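Side-chain contacts in DNA polymerase III subunit beta (Helicobacter pylori 26695, PDB 4S3I), which encircles DNA as a ring-shaped sliding clamp, tethering DNA polymerases and other proteins to it and so conferring processivity: residues A[34-39]-A[45-50]; A[119-124]-A[234-239]; A[158-163]-A[242-247]; A[217-222]-A[226-231]. One frame throughout, in Å; residues are numbered along the deposited sequence.

Contact 1 of 4, residues A[34-39]-A[45-50]; sequences HIHLEV and FLKASD
Lys47 and His36 face each other as a hydrogen-bonded pair of two antiparallel strands, and their side chains run side by side in the same direction. The lysine starts from a CB on the same face as that of His36. Its CG sits between the backbone N and the carbonyl carbon (chi1 70°), which brings it to 3.8 Å from His36 CB. CD touches the ring of Phe120 at CD1. From there CE lies over the face of the imidazole, a CH-pi contact 4.2 Å from the ring centroid, and the turn at chi4 carries NZ over the same ring, 3.1 Å from His36 ND1. One water accepts from Lys47 NZ at 2.9 Å and donates to Glu38 OE1, so lysine and glutamate are bridged, their charged atoms not touching. In the plane of the imidazole a second water lies 2.8 Å from His36 ND1, and the ring of Phe117 meets the histidine as well. Beneath these side chains the backbones of His36 and Lys47 exchange two hydrogen bonds, as do those of Glu38 and Phe45; Phe45 N to Glu38 O, at 173°, is nearly straight. The opposite face of the sheet is apolar. There Leu37 CD2 meets Leu46 CD2 at 3.8 Å, and Ile35 CG2 reaches Leu46 CB at 3.9 Å. Leu16 and Leu19 of helix 9-19 pack on Ile35 and Leu46. The two strands form a beta hairpin of the N-terminal domain, with a mixed face bearing His36, Lys47 and Phe45 and an apolar one packed on a helix, as in sliding clamps.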
# COMPACT_ATOMS: atom_id res chain seq x y z
N HIS A 34 10.47 -24.15 1.11
CA HIS A 34 9.88 -25.11 0.17
C HIS A 34 8.50 -25.64 0.56
O HIS A 34 8.20 -25.83 1.75
CB HIS A 34 10.83 -26.30 -0.05
CG HIS A 34 11.85 -26.07 -1.11
ND1 HIS A 34 12.23 -27.05 -2.00
CD2 HIS A 34 12.57 -24.97 -1.43
CE1 HIS A 34 13.14 -26.56 -2.82
NE2 HIS A 34 13.36 -25.30 -2.50
N ILE A 35 7.70 -25.91 -0.46
CA ILE A 35 6.42 -26.58 -0.31
C ILE A 35 6.58 -28.06 -0.66
O ILE A 35 7.17 -28.40 -1.69
CB ILE A 35 5.36 -25.94 -1.22
CG1 ILE A 35 5.01 -24.55 -0.69
CG2 ILE A 35 4.12 -26.82 -1.31
CD1 ILE A 35 4.18 -23.68 -1.67
N HIS A 36 6.07 -28.94 0.20
CA HIS A 36 6.07 -30.38 -0.05
C HIS A 36 4.87 -30.70 -0.95
O HIS A 36 3.75 -30.20 -0.73
CB HIS A 36 5.98 -31.13 1.28
CG HIS A 36 6.01 -32.62 1.15
ND1 HIS A 36 4.89 -33.36 0.83
CD2 HIS A 36 7.01 -33.52 1.34
CE1 HIS A 36 5.20 -34.65 0.83
NE2 HIS A 36 6.48 -34.77 1.13
N LEU A 37 5.10 -31.51 -1.97
CA LEU A 37 4.04 -31.88 -2.90
C LEU A 37 3.82 -33.38 -2.83
O LEU A 37 4.79 -34.15 -2.74
CB LEU A 37 4.41 -31.50 -4.33
CG LEU A 37 4.75 -30.05 -4.65
CD1 LEU A 37 5.17 -29.91 -6.11
CD2 LEU A 37 3.55 -29.15 -4.35
N GLU A 38 2.56 -33.81 -2.89
CA GLU A 38 2.26 -35.24 -2.92
C GLU A 38 1.05 -35.53 -3.79
O GLU A 38 -0.02 -34.95 -3.58
CB GLU A 38 2.05 -35.80 -1.51
CG GLU A 38 1.56 -37.25 -1.50
CD GLU A 38 1.98 -38.01 -0.24
OE1 GLU A 38 2.05 -37.40 0.85
OE2 GLU A 38 2.24 -39.23 -0.36
N VAL A 39 1.22 -36.40 -4.78
CA VAL A 39 0.09 -36.77 -5.63
C VAL A 39 -0.43 -38.11 -5.13
O VAL A 39 0.30 -39.09 -5.09
CB VAL A 39 0.47 -36.85 -7.12
CG1 VAL A 39 -0.74 -37.24 -7.95
CG2 VAL A 39 1.03 -35.50 -7.60
N PHE A 45 -1.65 -32.72 -2.93
CA PHE A 45 -1.53 -32.09 -1.63
C PHE A 45 -0.29 -31.21 -1.61
O PHE A 45 0.78 -31.61 -2.07
CB PHE A 45 -1.41 -33.14 -0.53
CG PHE A 45 -2.69 -33.89 -0.27
CD1 PHE A 45 -3.03 -35.00 -1.03
CD2 PHE A 45 -3.56 -33.47 0.73
CE1 PHE A 45 -4.22 -35.71 -0.79
CE2 PHE A 45 -4.76 -34.16 0.98
CZ PHE A 45 -5.08 -35.28 0.21
N LEU A 46 -0.45 -30.01 -1.07
CA LEU A 46 0.63 -29.06 -0.97
C LEU A 46 0.72 -28.69 0.50
O LEU A 46 -0.30 -28.34 1.12
CB LEU A 46 0.35 -27.83 -1.84
CG LEU A 46 -0.01 -28.05 -3.31
CD1 LEU A 46 -1.51 -28.23 -3.49
CD2 LEU A 46 0.46 -26.88 -4.20
N LYS A 47 1.90 -28.80 1.10
CA LYS A 47 2.01 -28.42 2.51
C LYS A 47 3.28 -27.66 2.85
O LYS A 47 4.35 -27.92 2.29
CB LYS A 47 1.82 -29.63 3.43
CG LYS A 47 2.93 -30.64 3.43
CD LYS A 47 2.70 -31.63 4.57
CE LYS A 47 3.72 -32.77 4.55
NZ LYS A 47 3.43 -33.80 3.51
N ALA A 48 3.13 -26.70 3.76
CA ALA A 48 4.24 -25.91 4.26
C ALA A 48 4.10 -25.82 5.77
O ALA A 48 3.09 -25.33 6.28
CB ALA A 48 4.21 -24.53 3.65
N SER A 49 5.11 -26.30 6.49
CA SER A 49 5.03 -26.36 7.95
C SER A 49 6.40 -26.34 8.60
O SER A 49 7.42 -26.65 7.96
CB SER A 49 4.28 -27.62 8.39
OG SER A 49 5.06 -28.78 8.22
N ASP A 50 6.44 -25.98 9.88
CA ASP A 50 7.61 -26.20 10.70
C ASP A 50 7.14 -26.75 12.04
O ASP A 50 6.00 -27.19 12.16
CB ASP A 50 8.44 -24.92 10.87
CG ASP A 50 7.63 -23.74 11.38
OD1 ASP A 50 6.83 -23.91 12.33
OD2 ASP A 50 7.79 -22.62 10.83
O HOH W 1 7.98 -25.61 4.67
O HOH W 2 2.23 -32.64 0.45
O HOH W 3 1.15 -34.91 2.01

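Contact 2 of 4, residues A[119-124]-A[234-239]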
# COMPACT_ATOMS: atom_id res chain seq x y z
N GLU A 119 7.58 -33.62 9.67
CA GLU A 119 6.35 -34.40 9.73
C GLU A 119 5.18 -33.47 10.04
O GLU A 119 5.25 -32.65 10.96
CB GLU A 119 6.47 -35.47 10.82
CG GLU A 119 5.98 -36.85 10.39
CD GLU A 119 5.59 -37.74 11.57
OE1 GLU A 119 5.83 -37.35 12.73
OE2 GLU A 119 5.04 -38.83 11.32
N PHE A 120 4.11 -33.58 9.27
CA PHE A 120 2.88 -32.84 9.56
C PHE A 120 2.15 -33.60 10.67
O PHE A 120 1.81 -34.77 10.51
CB PHE A 120 2.00 -32.77 8.32
CG PHE A 120 0.99 -31.67 8.38
CD1 PHE A 120 1.22 -30.46 7.74
CD2 PHE A 120 -0.21 -31.85 9.06
CE1 PHE A 120 0.29 -29.44 7.80
CE2 PHE A 120 -1.15 -30.84 9.12
CZ PHE A 120 -0.91 -29.63 8.48
N PRO A 121 1.91 -32.94 11.80
CA PRO A 121 1.42 -33.61 13.02
C PRO A 121 -0.05 -34.04 12.95
O PRO A 121 -0.87 -33.38 12.30
CB PRO A 121 1.57 -32.52 14.08
CG PRO A 121 1.40 -31.22 13.31
CD PRO A 121 2.07 -31.48 11.98
N VAL A 122 -0.38 -35.14 13.62
CA VAL A 122 -1.77 -35.43 13.93
C VAL A 122 -1.91 -35.53 15.44
O VAL A 122 -0.99 -35.95 16.14
CB VAL A 122 -2.30 -36.73 13.28
CG1 VAL A 122 -2.03 -36.76 11.78
CG2 VAL A 122 -1.70 -37.91 13.97
N ILE A 123 -3.08 -35.14 15.95
CA ILE A 123 -3.29 -35.14 17.38
C ILE A 123 -4.37 -36.14 17.80
O ILE A 123 -5.20 -36.54 16.98
CB ILE A 123 -3.70 -33.75 17.87
CG1 ILE A 123 -5.02 -33.32 17.21
CG2 ILE A 123 -2.59 -32.74 17.57
CD1 ILE A 123 -5.55 -31.96 17.68
N ASP A 124 -4.33 -36.53 19.07
CA ASP A 124 -5.45 -37.22 19.70
C ASP A 124 -6.17 -36.17 20.54
O ASP A 124 -5.74 -35.87 21.66
CB ASP A 124 -4.96 -38.35 20.59
CG ASP A 124 -4.97 -39.70 19.88
OD1 ASP A 124 -3.99 -40.46 20.07
OD2 ASP A 124 -5.95 -40.01 19.16
N THR A 234 -6.02 -28.20 6.23
CA THR A 234 -5.72 -28.61 7.59
C THR A 234 -4.62 -27.68 8.09
O THR A 234 -3.51 -27.69 7.57
CB THR A 234 -5.23 -30.06 7.68
OG1 THR A 234 -6.20 -30.94 7.09
CG2 THR A 234 -4.99 -30.46 9.15
N PHE A 235 -4.95 -26.86 9.08
CA PHE A 235 -4.03 -25.91 9.68
C PHE A 235 -3.70 -26.40 11.07
O PHE A 235 -4.58 -26.94 11.76
CB PHE A 235 -4.70 -24.55 9.76
CG PHE A 235 -3.98 -23.55 10.63
CD1 PHE A 235 -3.09 -22.65 10.07
CD2 PHE A 235 -4.22 -23.49 12.01
CE1 PHE A 235 -2.43 -21.71 10.86
CE2 PHE A 235 -3.56 -22.56 12.81
CZ PHE A 235 -2.67 -21.66 12.23
N PHE A 236 -2.46 -26.21 11.49
CA PHE A 236 -2.11 -26.41 12.90
C PHE A 236 -1.22 -25.30 13.44
O PHE A 236 -0.51 -24.62 12.69
CB PHE A 236 -1.44 -27.76 13.12
CG PHE A 236 0.04 -27.76 12.86
CD1 PHE A 236 0.95 -27.48 13.89
CD2 PHE A 236 0.54 -28.04 11.60
CE1 PHE A 236 2.33 -27.47 13.65
CE2 PHE A 236 1.90 -28.05 11.35
CZ PHE A 236 2.80 -27.75 12.37
N THR A 237 -1.28 -25.12 14.75
CA THR A 237 -0.35 -24.25 15.45
C THR A 237 0.02 -24.84 16.78
O THR A 237 -0.80 -25.49 17.44
CB THR A 237 -0.91 -22.82 15.67
OG1 THR A 237 0.04 -22.03 16.40
CG2 THR A 237 -2.22 -22.87 16.45
N LYS A 238 1.27 -24.65 17.17
CA LYS A 238 1.65 -24.98 18.53
C LYS A 238 0.93 -23.98 19.41
O LYS A 238 0.65 -22.85 18.98
CB LYS A 238 3.16 -24.86 18.71
CG LYS A 238 3.66 -25.43 20.02
CD LYS A 238 5.11 -25.03 20.31
CE LYS A 238 6.11 -25.63 19.31
NZ LYS A 238 7.53 -25.42 19.75
N LEU A 239 0.57 -24.39 20.62
CA LEU A 239 -0.07 -23.50 21.57
C LEU A 239 0.99 -22.83 22.44
O LEU A 239 2.11 -23.33 22.57
CB LEU A 239 -1.04 -24.27 22.48
CG LEU A 239 -2.19 -25.05 21.85
CD1 LEU A 239 -3.07 -25.71 22.92
CD2 LEU A 239 -3.01 -24.18 20.95
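The irregular segment 119-124 approaches strand 234-238 without pairing with it, the nearest alpha carbons, those of Pro121 and Phe236, being 8.0 Å apart. Side chains bridge that gap, and Phe236 is at the middle of them. Its CG lies between the backbone N and the carbonyl carbon (chi1 84°), a rotation that raises the ring toward the loop. Pro121 lies over one face: CG stands 3.5 Å from the centroid of the Phe236 ring, only 4° off the normal, in a textbook CH-pi contact, while CD leans to CE2 of the same ring. Phe120 takes a different side of this phenylalanine. The two rings form a T-shaped pair, centroids 5.3 Å apart and planes at 83°, with the edge of Phe236 directed at the face of Phe120. Phe236 CD2 is the atom that makes the approach, 3.8 Å from Phe120 CZ and displaced toward the rim. At its own edge Phe120 meets Thr234: CZ comes within 3.4 Å of the carbonyl Thr234 O, and CE2 touches the methyl CG2 at 3.9 Å. One aromatic thus receives a proline on its face and offers its edge to a second aromatic. The strand beneath belongs to the sliding clamp's central domain and lies between strand 53-60, of the N-terminal domain, and strand 225-229 in one antiparallel sheet; Pro121 also touches Leu225, and Phe235, directed away from the loop, packs on helix 203-212.

Contact 3 of 4, residues A[158-163]-A[242-247]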
# COMPACT_ATOMS: atom_id res chain seq x y z
N GLY A 158 -0.85 -14.19 23.03
CA GLY A 158 -1.80 -14.98 22.29
C GLY A 158 -3.24 -14.70 22.68
O GLY A 158 -3.49 -13.90 23.57
N ILE A 159 -4.17 -15.37 22.00
CA ILE A 159 -5.58 -15.25 22.34
C ILE A 159 -6.02 -16.46 23.14
O ILE A 159 -5.67 -17.62 22.81
CB ILE A 159 -6.44 -15.05 21.08
CG1 ILE A 159 -7.89 -14.73 21.45
CG2 ILE A 159 -6.35 -16.27 20.16
CD1 ILE A 159 -8.63 -14.03 20.34
N LEU A 160 -6.77 -16.21 24.21
CA LEU A 160 -7.25 -17.29 25.06
C LEU A 160 -8.55 -17.89 24.54
O LEU A 160 -9.49 -17.15 24.22
CB LEU A 160 -7.46 -16.80 26.49
CG LEU A 160 -8.23 -17.79 27.39
CD1 LEU A 160 -7.45 -19.10 27.59
CD2 LEU A 160 -8.57 -17.16 28.74
N MET A 161 -8.61 -19.22 24.45
CA MET A 161 -9.87 -19.92 24.22
C MET A 161 -10.13 -20.80 25.43
O MET A 161 -9.42 -21.78 25.66
CB MET A 161 -9.82 -20.77 22.95
CG MET A 161 -9.67 -19.95 21.67
SD MET A 161 -9.40 -21.00 20.24
CE MET A 161 -11.05 -21.66 19.98
N GLN A 162 -11.15 -20.43 26.21
CA GLN A 162 -11.48 -21.17 27.42
C GLN A 162 -12.76 -21.96 27.21
O GLN A 162 -13.83 -21.38 26.96
CB GLN A 162 -11.65 -20.21 28.59
CG GLN A 162 -11.70 -20.87 29.97
CD GLN A 162 -11.59 -19.85 31.09
OE1 GLN A 162 -10.51 -19.62 31.64
NE2 GLN A 162 -12.71 -19.22 31.43
N PHE A 163 -12.66 -23.29 27.29
CA PHE A 163 -13.79 -24.17 27.06
C PHE A 163 -14.42 -24.60 28.37
O PHE A 163 -13.73 -25.15 29.24
CB PHE A 163 -13.36 -25.42 26.30
CG PHE A 163 -12.88 -25.16 24.90
CD1 PHE A 163 -13.77 -25.17 23.83
CD2 PHE A 163 -11.54 -24.90 24.64
CE1 PHE A 163 -13.33 -24.93 22.53
CE2 PHE A 163 -11.09 -24.65 23.34
CZ PHE A 163 -11.99 -24.67 22.28
N GLY A 242 1.46 -22.39 29.47
CA GLY A 242 1.37 -21.58 30.67
C GLY A 242 -0.06 -21.28 31.06
O GLY A 242 -1.01 -21.87 30.54
N ASN A 243 -0.21 -20.33 31.98
CA ASN A 243 -1.52 -19.97 32.49
C ASN A 243 -1.88 -18.53 32.16
O ASN A 243 -1.18 -17.58 32.54
CB ASN A 243 -1.57 -20.21 33.99
CG ASN A 243 -1.05 -21.58 34.37
OD1 ASN A 243 -0.01 -21.70 35.02
ND2 ASN A 243 -1.76 -22.62 33.93
N TYR A 244 -2.97 -18.37 31.42
CA TYR A 244 -3.51 -17.07 31.11
C TYR A 244 -4.13 -16.53 32.41
O TYR A 244 -4.79 -17.28 33.14
CB TYR A 244 -4.57 -17.21 30.03
CG TYR A 244 -4.79 -15.96 29.23
CD1 TYR A 244 -5.78 -15.06 29.59
CD2 TYR A 244 -4.02 -15.69 28.11
CE1 TYR A 244 -5.99 -13.91 28.87
CE2 TYR A 244 -4.22 -14.54 27.38
CZ TYR A 244 -5.20 -13.66 27.76
OH TYR A 244 -5.41 -12.52 27.04
N PRO A 245 -3.91 -15.25 32.71
CA PRO A 245 -4.48 -14.67 33.94
C PRO A 245 -6.00 -14.77 33.93
O PRO A 245 -6.59 -14.64 32.86
CB PRO A 245 -4.06 -13.19 33.86
CG PRO A 245 -3.81 -12.94 32.37
CD PRO A 245 -3.24 -14.24 31.87
N ASP A 246 -6.63 -15.00 35.07
CA ASP A 246 -8.09 -15.01 35.07
C ASP A 246 -8.63 -13.59 34.91
O ASP A 246 -8.50 -12.74 35.79
CB ASP A 246 -8.69 -15.69 36.31
CG ASP A 246 -10.15 -16.08 36.10
OD1 ASP A 246 -10.66 -15.92 34.96
OD2 ASP A 246 -10.79 -16.55 37.07
N TYR A 247 -9.24 -13.34 33.75
CA TYR A 247 -9.76 -12.02 33.44
C TYR A 247 -10.98 -11.68 34.29
O TYR A 247 -11.31 -10.51 34.48
CB TYR A 247 -10.10 -11.93 31.95
CG TYR A 247 -11.43 -12.55 31.55
CD1 TYR A 247 -11.52 -13.90 31.23
CD2 TYR A 247 -12.58 -11.77 31.47
CE1 TYR A 247 -12.73 -14.45 30.85
CE2 TYR A 247 -13.78 -12.31 31.10
CZ TYR A 247 -13.86 -13.66 30.79
OH TYR A 247 -15.07 -14.20 30.42
O HOH W 4 -3.69 -11.77 25.19
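Leu160 and Tyr244 meet in a CH-pi contact that packs a loop on one strand of an antiparallel sheet, in the central domain of the sliding clamp. Leu160 CB stands over the middle of the phenol ring, 3.8 Å from its centroid and within 4° of the normal, so the methylene faces the ring squarely. The branch beyond it reaches one side of the same ring, with CD2 3.6 Å from Tyr244 CD1. The two side chains slant across each other: the leucine rises from the strand while the tyrosine descends from the loop. A trans arrangement about CA-CB (chi1 -156°) extends the ring of Tyr244 away from its own backbone N and carries it obliquely across the strand, where Tyr244 CE2 comes 3.9 Å from Gly158 O. Leu160, too, has its CG opposite the backbone N (chi1 168°), and from there CD2 turns to the ring.

Farther out, neighbouring strands set the position of both partners. Strand 158-164 runs between 169-175 and 196-202; Leu160 pairs through its backbone with Val173 and touches Ser198 with its side chain, and Tyr244 also rests on Thr175. The reverse side of the strand belongs to the helix: Ile159 points away from the loop, and both it and Met161 pack on Phe140 of helix 135-143. Along the loop, Asp246 forms a salt bridge with Lys249, and the ring of Tyr247 meets that of Tyr182. At the far end of the phenol, a water lying in the ring plane joins loop to strand: it stands 2.7 Å from Gly158 O, to which it probably donates, and 2.6 Å from Tyr244 OH.

Contact 4 of 4, residues A[217-222]-A[226-231]; sequences FSFKSD and AVIENE
Val227 and Lys220 exchange two backbone hydrogen bonds across the beta hairpin 217-221/225-229, the shorter running from Val227 N to Lys220 O at 2.7 Å and nearly straight at 173°. Ser218 and Glu229 form the next such pair, with Ser218 N 2.8 Å from Glu229 O. A single water adds side-chain links on the face that bears Ser218, Lys220 and Glu229. It accepts from Ser218 OG at 2.6 Å and donates both to Glu229 OE1 and to Val227 O, three bonds that tie the two strands together beside their backbone ladder. Ser218 OG is placed for this by its torsion (chi1 63°), lying between its own N and carbonyl carbon. Lys220 slants across Glu229 and touches it with its aliphatic part, CD 3.6 Å from OE1; the charged ends stay apart, NZ being 5.2 Å from OE1. Where the chain turns back, Ser221 OG bonds to Leu225 O and Asp222 OD1 to Leu225 N.

The other face of the hairpin is largely apolar. Ile228 touches two phenylalanines of the facing strand, one with each branch: CG1 meets Phe219 CD2, and CG2 meets Phe217 CD2 at 3.5 Å, with side chains of Phe217 and Ile228 pointing the same way. Farther along, the Phe219 ring reaches Ala226, whose CB is 3.8 Å from CZ.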
# COMPACT_ATOMS: atom_id res chain seq x y z
N PHE A 217 -15.91 -25.27 9.84
CA PHE A 217 -14.63 -25.94 10.06
C PHE A 217 -14.66 -26.59 11.43
O PHE A 217 -15.52 -26.28 12.26
CB PHE A 217 -13.45 -24.96 9.96
CG PHE A 217 -13.53 -23.79 10.91
CD1 PHE A 217 -14.10 -22.59 10.50
CD2 PHE A 217 -13.01 -23.87 12.20
CE1 PHE A 217 -14.18 -21.50 11.37
CE2 PHE A 217 -13.07 -22.78 13.08
CZ PHE A 217 -13.66 -21.59 12.65
N SER A 218 -13.73 -27.50 11.68
CA SER A 218 -13.61 -28.09 13.01
C SER A 218 -12.42 -27.46 13.70
O SER A 218 -11.48 -27.00 13.04
CB SER A 218 -13.41 -29.59 12.91
OG SER A 218 -12.21 -29.87 12.24
N PHE A 219 -12.45 -27.42 15.03
CA PHE A 219 -11.31 -27.00 15.82
C PHE A 219 -11.06 -28.09 16.84
O PHE A 219 -11.98 -28.47 17.57
CB PHE A 219 -11.60 -25.67 16.54
CG PHE A 219 -10.53 -25.28 17.55
CD1 PHE A 219 -10.51 -25.84 18.83
CD2 PHE A 219 -9.57 -24.33 17.23
CE1 PHE A 219 -9.53 -25.48 19.75
CE2 PHE A 219 -8.59 -23.96 18.15
CZ PHE A 219 -8.57 -24.53 19.41
N LYS A 220 -9.83 -28.58 16.88
CA LYS A 220 -9.46 -29.61 17.86
C LYS A 220 -8.13 -29.29 18.51
O LYS A 220 -7.25 -28.70 17.89
CB LYS A 220 -9.38 -30.99 17.20
CG LYS A 220 -10.65 -31.48 16.55
CD LYS A 220 -10.31 -32.39 15.37
CE LYS A 220 -11.55 -33.04 14.79
NZ LYS A 220 -12.10 -34.08 15.70
N SER A 221 -7.97 -29.75 19.74
CA SER A 221 -6.72 -29.54 20.46
C SER A 221 -6.40 -30.67 21.41
O SER A 221 -7.30 -31.29 22.01
CB SER A 221 -6.75 -28.21 21.21
OG SER A 221 -5.55 -28.06 21.93
N ASP A 222 -5.11 -30.96 21.55
CA ASP A 222 -4.68 -31.97 22.51
C ASP A 222 -3.96 -31.31 23.69
O ASP A 222 -3.32 -31.99 24.50
CB ASP A 222 -3.79 -33.02 21.84
CG ASP A 222 -2.53 -32.44 21.22
OD1 ASP A 222 -2.39 -31.20 21.14
OD2 ASP A 222 -1.67 -33.24 20.79
N ALA A 226 -3.13 -26.96 18.33
CA ALA A 226 -4.51 -26.83 17.88
C ALA A 226 -4.53 -27.10 16.38
O ALA A 226 -3.65 -26.64 15.64
CB ALA A 226 -5.05 -25.47 18.19
N VAL A 227 -5.54 -27.84 15.94
CA VAL A 227 -5.69 -28.19 14.54
C VAL A 227 -7.06 -27.72 14.03
O VAL A 227 -8.08 -28.03 14.64
CB VAL A 227 -5.53 -29.71 14.34
CG1 VAL A 227 -5.87 -30.11 12.90
CG2 VAL A 227 -4.12 -30.14 14.70
N ILE A 228 -7.07 -26.98 12.93
CA ILE A 228 -8.32 -26.50 12.36
C ILE A 228 -8.48 -27.07 10.96
O ILE A 228 -7.55 -26.98 10.14
CB ILE A 228 -8.35 -24.97 12.33
CG1 ILE A 228 -8.30 -24.42 13.75
CG2 ILE A 228 -9.59 -24.47 11.62
CD1 ILE A 228 -8.24 -22.90 13.83
N GLU A 229 -9.64 -27.66 10.68
CA GLU A 229 -9.85 -28.32 9.39
C GLU A 229 -11.18 -27.96 8.72
O GLU A 229 -12.23 -27.90 9.39
CB GLU A 229 -9.76 -29.85 9.54
CG GLU A 229 -8.74 -30.35 10.54
CD GLU A 229 -8.86 -31.84 10.83
OE1 GLU A 229 -8.99 -32.21 12.03
OE2 GLU A 229 -8.82 -32.65 9.87
N ASN A 230 -11.14 -27.72 7.41
CA ASN A 230 -12.34 -27.79 6.58
C ASN A 230 -12.05 -28.71 5.40
O ASN A 230 -11.10 -29.49 5.46
CB ASN A 230 -12.84 -26.40 6.14
CG ASN A 230 -11.83 -25.64 5.29
OD1 ASN A 230 -10.80 -26.18 4.85
ND2 ASN A 230 -12.13 -24.37 5.05
N GLU A 231 -12.84 -28.63 4.33
CA GLU A 231 -12.67 -29.62 3.26
C GLU A 231 -11.33 -29.43 2.53
O GLU A 231 -10.69 -30.42 2.17
CB GLU A 231 -13.85 -29.64 2.29
CG GLU A 231 -14.06 -31.01 1.61
CD GLU A 231 -15.53 -31.39 1.46
OE1 GLU A 231 -15.94 -31.76 0.34
OE2 GLU A 231 -16.28 -31.32 2.47
O HOH W 5 -9.86 -29.90 13.40

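Along the chain contact 1 closes first; contacts 2 and 3 then interleave, their later segments nearly successive, and contact 4 is nested inside the loops closed by both. Contacts 1, 2 and 4 share one antiparallel sheet that runs from the N-terminal into the central domain, strands 53-60 and 233-238 pairing at the junction. Contact 2 touches both hairpins, its centre 14 Å from that of contact 1 and 9 Å from that of contact 4. Contact 3 belongs to the next sheet, 19 Å from contact 4 between centres, yet Phe163 and Met161 meet Phe219 in the core between them. Such continuity across domains suits a clamp built as a closed ring.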